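Local coordinates for protein aminopeptidase (Aneurinibacillus sp. AM-1, PDB 5IB9) that probably acts as a zinc-dependent aminopeptidase, an exopeptidase removing amino acids from the N-termini of peptides, and binds an inhibitor beside two zinc ions, at residues A[267-272]-A[280-285]; A[42-47]-A[204-209]. One frame throughout, in Å; residues are numbered along the deposited sequence.

Interaction 1: A[267-272]-A[280-285]; sequences ITFGAE and KKYAAS. With BES (2-(3-amino-2-hydroxy-4-phenyl-butyrylamino)-4-methyl-pentanoic acid), chain H.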
# COMPACT_ATOMS: atom_id res chain seq x y z
N ILE A 267 -16.25 6.90 9.63
CA ILE A 267 -15.38 6.98 8.48
C ILE A 267 -16.20 6.72 7.20
O ILE A 267 -17.02 5.76 7.15
CB ILE A 267 -14.20 5.93 8.55
CG1 ILE A 267 -13.49 6.06 9.87
CG2 ILE A 267 -13.29 6.13 7.31
CD1 ILE A 267 -12.33 5.05 9.96
N THR A 268 -15.94 7.57 6.18
CA THR A 268 -16.44 7.16 4.86
C THR A 268 -15.26 6.85 3.99
O THR A 268 -14.30 7.60 3.88
CB THR A 268 -17.40 8.26 4.24
OG1 THR A 268 -16.70 9.48 3.95
CG2 THR A 268 -18.51 8.46 5.23
N PHE A 269 -15.31 5.66 3.36
CA PHE A 269 -14.15 5.18 2.59
C PHE A 269 -14.28 5.46 1.12
O PHE A 269 -15.38 5.35 0.58
CB PHE A 269 -14.02 3.70 2.78
CG PHE A 269 -13.84 3.21 4.18
CD1 PHE A 269 -12.62 3.44 4.87
CD2 PHE A 269 -14.82 2.52 4.86
CE1 PHE A 269 -12.43 2.99 6.19
CE2 PHE A 269 -14.64 2.05 6.17
CZ PHE A 269 -13.45 2.30 6.81
N GLY A 270 -13.15 5.76 0.48
CA GLY A 270 -13.17 5.91 -0.99
C GLY A 270 -12.83 4.59 -1.66
O GLY A 270 -12.32 3.66 -1.07
N ALA A 271 -13.15 4.55 -2.96
CA ALA A 271 -12.68 3.44 -3.85
C ALA A 271 -13.05 2.13 -3.34
O ALA A 271 -12.35 1.16 -3.50
CB ALA A 271 -11.14 3.60 -4.19
N GLU A 272 -14.19 1.96 -2.67
CA GLU A 272 -14.71 0.67 -2.24
C GLU A 272 -14.99 -0.24 -3.46
O GLU A 272 -14.66 -1.43 -3.41
CB GLU A 272 -15.93 0.81 -1.30
CG GLU A 272 -16.36 -0.52 -0.67
CD GLU A 272 -17.41 -1.27 -1.52
OE1 GLU A 272 -17.90 -0.75 -2.56
OE2 GLU A 272 -17.66 -2.40 -1.05
N LYS A 280 -8.66 -0.52 2.89
CA LYS A 280 -7.31 -1.15 3.02
C LYS A 280 -6.30 -0.05 3.37
O LYS A 280 -5.42 -0.31 4.23
CB LYS A 280 -6.91 -1.74 1.65
CG LYS A 280 -7.59 -3.12 1.46
CD LYS A 280 -7.27 -3.62 0.00
CE LYS A 280 -8.03 -4.96 -0.23
NZ LYS A 280 -7.84 -5.43 -1.67
N LYS A 281 -6.37 1.12 2.74
CA LYS A 281 -5.42 2.21 3.05
C LYS A 281 -5.70 2.70 4.43
O LYS A 281 -4.74 3.06 5.10
CB LYS A 281 -5.49 3.35 2.02
CG LYS A 281 -5.09 2.91 0.61
CD LYS A 281 -3.56 2.80 0.43
CE LYS A 281 -3.36 2.43 -1.08
NZ LYS A 281 -1.93 2.05 -1.30
N TYR A 282 -6.93 2.77 4.91
CA TYR A 282 -7.12 3.26 6.28
C TYR A 282 -6.63 2.22 7.33
O TYR A 282 -5.94 2.55 8.27
CB TYR A 282 -8.59 3.61 6.52
CG TYR A 282 -8.75 4.13 7.95
CD1 TYR A 282 -8.37 5.46 8.28
CD2 TYR A 282 -9.23 3.30 8.95
CE1 TYR A 282 -8.38 5.87 9.57
CE2 TYR A 282 -9.23 3.67 10.26
CZ TYR A 282 -8.84 4.98 10.51
OH TYR A 282 -8.83 5.44 11.86
N ALA A 283 -7.00 0.95 7.17
CA ALA A 283 -6.48 -0.14 8.03
C ALA A 283 -4.98 -0.12 8.05
O ALA A 283 -4.43 -0.30 9.15
CB ALA A 283 -7.02 -1.46 7.43
N ALA A 284 -4.34 0.17 6.92
CA ALA A 284 -2.83 0.18 6.95
C ALA A 284 -2.30 1.36 7.71
O ALA A 284 -1.05 1.35 8.04
CB ALA A 284 -2.30 0.23 5.55
N SER A 285 -3.09 2.35 8.05
CA SER A 285 -2.57 3.49 8.86
C SER A 285 -2.58 3.23 10.37
O SER A 285 -2.07 4.10 11.13
CB SER A 285 -3.41 4.77 8.58
OG SER A 285 -4.67 4.72 9.26
N2 BES H . -22.45 -3.23 -1.36
C1 BES H . -21.63 -4.05 -2.26
C6 BES H . -21.44 -5.42 -1.62
C7 BES H . -22.64 -6.35 -1.54
C8 BES H . -23.61 -6.46 -2.57
C12 BES H . -22.76 -7.17 -0.39
C9 BES H . -24.67 -7.38 -2.44
C11 BES H . -23.84 -8.09 -0.25
C10 BES H . -24.79 -8.18 -1.28
C2 BES H . -20.28 -3.36 -2.51
O2 BES H . -20.70 -2.02 -2.78
C3 BES H . -19.73 -3.99 -3.74
O3 BES H . -20.33 -3.81 -4.79
N1 BES H . -18.70 -4.75 -3.61
C4 BES H . -18.18 -5.46 -4.78
C13 BES H . -16.99 -6.23 -4.23
C14 BES H . -15.87 -5.35 -3.68
C15 BES H . -14.76 -6.33 -3.31
C16 BES H . -15.39 -4.25 -4.63
C5 BES H . -19.12 -6.53 -5.31
O1 BES H . -18.94 -6.97 -6.49
O4 BES H . -20.05 -7.00 -4.63

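Interaction 2: A[42-47]-A[204-209]; sequences RYIEQQ and HNVIAT. With ZN (zinc ion), chain G.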
# COMPACT_ATOMS: atom_id res chain seq x y z
N ARG A 42 -15.87 16.46 0.12
CA ARG A 42 -16.01 17.75 0.72
C ARG A 42 -17.29 17.88 1.48
O ARG A 42 -17.38 18.54 2.55
CB ARG A 42 -15.94 18.81 -0.38
CG ARG A 42 -14.53 18.99 -0.91
CD ARG A 42 -13.92 20.12 -0.10
NE ARG A 42 -13.12 19.46 0.90
CZ ARG A 42 -11.91 18.97 0.66
NH1 ARG A 42 -11.44 19.06 -0.57
NH2 ARG A 42 -11.20 18.41 1.67
N TYR A 43 -18.40 17.36 0.93
CA TYR A 43 -19.69 17.45 1.56
C TYR A 43 -19.69 16.74 2.89
O TYR A 43 -20.21 17.25 3.93
CB TYR A 43 -20.74 16.88 0.59
CG TYR A 43 -22.14 16.89 1.19
CD1 TYR A 43 -22.99 18.00 1.11
CD2 TYR A 43 -22.63 15.72 1.89
CE1 TYR A 43 -24.32 17.98 1.67
CE2 TYR A 43 -23.91 15.69 2.46
CZ TYR A 43 -24.77 16.80 2.25
OH TYR A 43 -26.05 16.75 2.77
N ILE A 44 -19.18 15.47 2.84
CA ILE A 44 -19.07 14.62 4.06
C ILE A 44 -18.24 15.32 5.15
O ILE A 44 -18.72 15.44 6.30
CB ILE A 44 -18.60 13.22 3.70
CG1 ILE A 44 -19.74 12.60 2.85
CG2 ILE A 44 -18.37 12.38 5.00
CD1 ILE A 44 -19.25 11.39 2.05
N GLU A 45 -17.11 15.84 4.72
CA GLU A 45 -16.26 16.57 5.70
C GLU A 45 -17.04 17.73 6.32
O GLU A 45 -17.01 17.90 7.58
CB GLU A 45 -15.05 17.08 4.85
CG GLU A 45 -14.30 18.12 5.73
CD GLU A 45 -13.16 18.77 4.94
OE1 GLU A 45 -12.98 18.52 3.77
OE2 GLU A 45 -12.53 19.57 5.63
N GLN A 46 -17.75 18.51 5.51
CA GLN A 46 -18.54 19.64 6.03
C GLN A 46 -19.58 19.21 7.00
O GLN A 46 -19.79 19.87 8.02
CB GLN A 46 -19.16 20.44 4.88
CG GLN A 46 -20.06 21.61 5.39
CD GLN A 46 -19.31 22.58 6.28
OE1 GLN A 46 -18.07 22.81 6.14
NE2 GLN A 46 -20.07 23.22 7.16
N GLN A 47 -20.25 18.10 6.70
CA GLN A 47 -21.30 17.68 7.64
C GLN A 47 -20.71 17.28 8.97
O GLN A 47 -21.18 17.70 10.05
CB GLN A 47 -22.16 16.53 7.13
CG GLN A 47 -22.84 16.82 5.80
CD GLN A 47 -23.31 18.25 5.55
OE1 GLN A 47 -22.77 18.92 4.59
NE2 GLN A 47 -24.24 18.74 6.35
N HIS A 204 -10.01 9.37 -1.55
CA HIS A 204 -9.86 9.80 -0.15
C HIS A 204 -10.76 9.03 0.77
O HIS A 204 -11.85 8.60 0.38
CB HIS A 204 -10.29 11.25 -0.02
CG HIS A 204 -9.63 12.21 -0.98
ND1 HIS A 204 -9.99 12.35 -2.31
CD2 HIS A 204 -8.56 13.00 -0.79
CE1 HIS A 204 -9.13 13.18 -2.90
NE2 HIS A 204 -8.32 13.65 -1.98
N ASN A 205 -10.34 8.96 2.06
CA ASN A 205 -11.22 8.57 3.17
C ASN A 205 -11.46 9.81 4.02
O ASN A 205 -10.57 10.63 4.18
CB ASN A 205 -10.56 7.49 4.04
CG ASN A 205 -10.13 6.30 3.21
OD1 ASN A 205 -10.93 5.79 2.45
ND2 ASN A 205 -8.99 5.75 3.52
N VAL A 206 -12.64 9.90 4.60
CA VAL A 206 -13.01 11.04 5.48
C VAL A 206 -13.22 10.45 6.86
O VAL A 206 -14.00 9.53 7.06
CB VAL A 206 -14.31 11.73 5.02
CG1 VAL A 206 -14.51 12.90 6.04
CG2 VAL A 206 -14.17 12.24 3.60
N ILE A 207 -12.44 10.98 7.84
CA ILE A 207 -12.40 10.34 9.16
C ILE A 207 -12.75 11.37 10.26
O ILE A 207 -12.09 12.42 10.38
CB ILE A 207 -11.01 9.81 9.48
CG1 ILE A 207 -10.57 8.78 8.45
CG2 ILE A 207 -10.97 9.17 10.92
CD1 ILE A 207 -9.27 9.18 7.82
N ALA A 208 -13.79 11.13 11.07
CA ALA A 208 -14.26 12.09 12.13
C ALA A 208 -14.23 11.31 13.42
O ALA A 208 -14.79 10.27 13.51
CB ALA A 208 -15.76 12.54 11.80
N THR A 209 -13.53 11.85 14.41
CA THR A 209 -13.29 11.08 15.65
C THR A 209 -13.91 11.84 16.82
O THR A 209 -13.61 13.04 16.95
CB THR A 209 -11.80 10.90 15.85
OG1 THR A 209 -11.25 10.10 14.76
CG2 THR A 209 -11.56 10.15 17.19
ZN ZN G . -7.04 15.19 -2.29
O HOH W 1 -7.88 16.93 -2.47
O HOH W 2 -5.65 15.18 -3.69
O HOH W 3 -6.34 14.87 -4.67
O HOH W 4 -7.59 16.11 -4.07

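Interaction 1: A[267-272]-A[280-285]
The carbonyl oxygen of Y282 is gripped twice: S285 OG donates to Y282 O at 2.7 Å, and S285 N donates to the same atom. The hydroxyl arrives in the carbonyl plane on a lone pair, with a C=O...OG angle of 140°. This turn also carries S285 OG over one face of the Y282 ring. On the opposite face sits the tip of I267, whose CD1 lies 3.6 Å from the Y282 ring centroid and 22° off the normal, a CH-pi contact displaced toward CE2. Y282 reaches this place because its CG is anti to the backbone N (chi1 -180°), while its OH goes on to bond R265. The other branch of I267, CG2, sits over the rim of one face of the F269 ring, 3.4 Å above its plane, so one isoleucine spans both aromatics. F269 turns an edge to the helix, with CE1 3.9 Å from Y282 CB. The contact thus seats helix 277-283 against the end of strand 263-269 within the M28 peptidase domain, and S285 packs on S285 of the second subunit. Beyond F269, itself beside the zinc ligand H228, the chain leaves the strand and enters the inhibitor pocket. There the E272 chain bends at chi2 and brings OE1 to 3.1 Å from O2 of the inhibitor. The backbone of E272 is tied by a hydrogen bond from E272 N to D230 OD1. With the carboxylate removed, as by an alanine at E272, the inhibitor O2 would probably lose its close acidic neighbour and a gap would open beside C2, which OE2 now approaches.

Interaction 2: A[42-47]-A[204-209]
Along 42-47, a helical run whose I44 and E45 meet V206 of the facing strand, R42 comes first and its side chain runs along the helix to E45, one turn on. Its NE and NH2 approach E45 side-on, both reaching one oxygen: R42 NE to E45 OE1 is 3.0 Å and R42 NH2 to E45 OE1 is 2.8 Å. OE1 lies 3° out of the guanidinium plane, so the arginine side is nearly flat; on the carboxylate side the NH2 bond uses the syn lone pair of OE1, while NE comes in on the syn side but 30° out of the carboxylate plane. Y43 faces elsewhere and stacks on F24. I44 carries the contact: CG2, set anti to the backbone N by chi1 of -66°, comes within 4.0 Å of V206 CG1, the two side chains crossing obliquely. Helix 35-50 is here laid over the far end of the long strand 187-210, which lies next to strand 263-269 in the peptidase part of the fold; V206 also touches V41 and F48 of that helix. The spacing is close, with E45 CA only 6.4 Å from V206 CA. E45 completes the seat through its backbone side, its CA standing 4.1 Å from V206 CG1, while its carboxylate holds R42 and, through OE2, K49. Q46 N and Q47 N then bond back to the carbonyls of R42 and Y43, continuing the helix. On the strand, two residues before V206, H204 NE2 binds a zinc ion at 2.0 Å. Waters and E288 of the second subunit also bind this metal, which therefore bridges the dimer.

Overall arrangement
Interaction 2 closes before interaction 1 opens along the chain, and their centres lie 12 Å apart. They meet through neighbouring antiparallel strands, 187-210 and 263-269: T268 N lies 2.9 Å from V206 O, probably a hydrogen bond, and N205 OD1 probably accepts from G270 N. V206 and T268 serve the side packed by helix 35-50, whereas I267 and F269 turn to helix 277-283, so the two helices pack against adjoining strands of the peptidase domain from different sides. Interaction 1 runs on into the inhibitor pocket at E272; interaction 2 ends at a separate zinc ion shared with the second subunit, and both contacts reach the dimer interface.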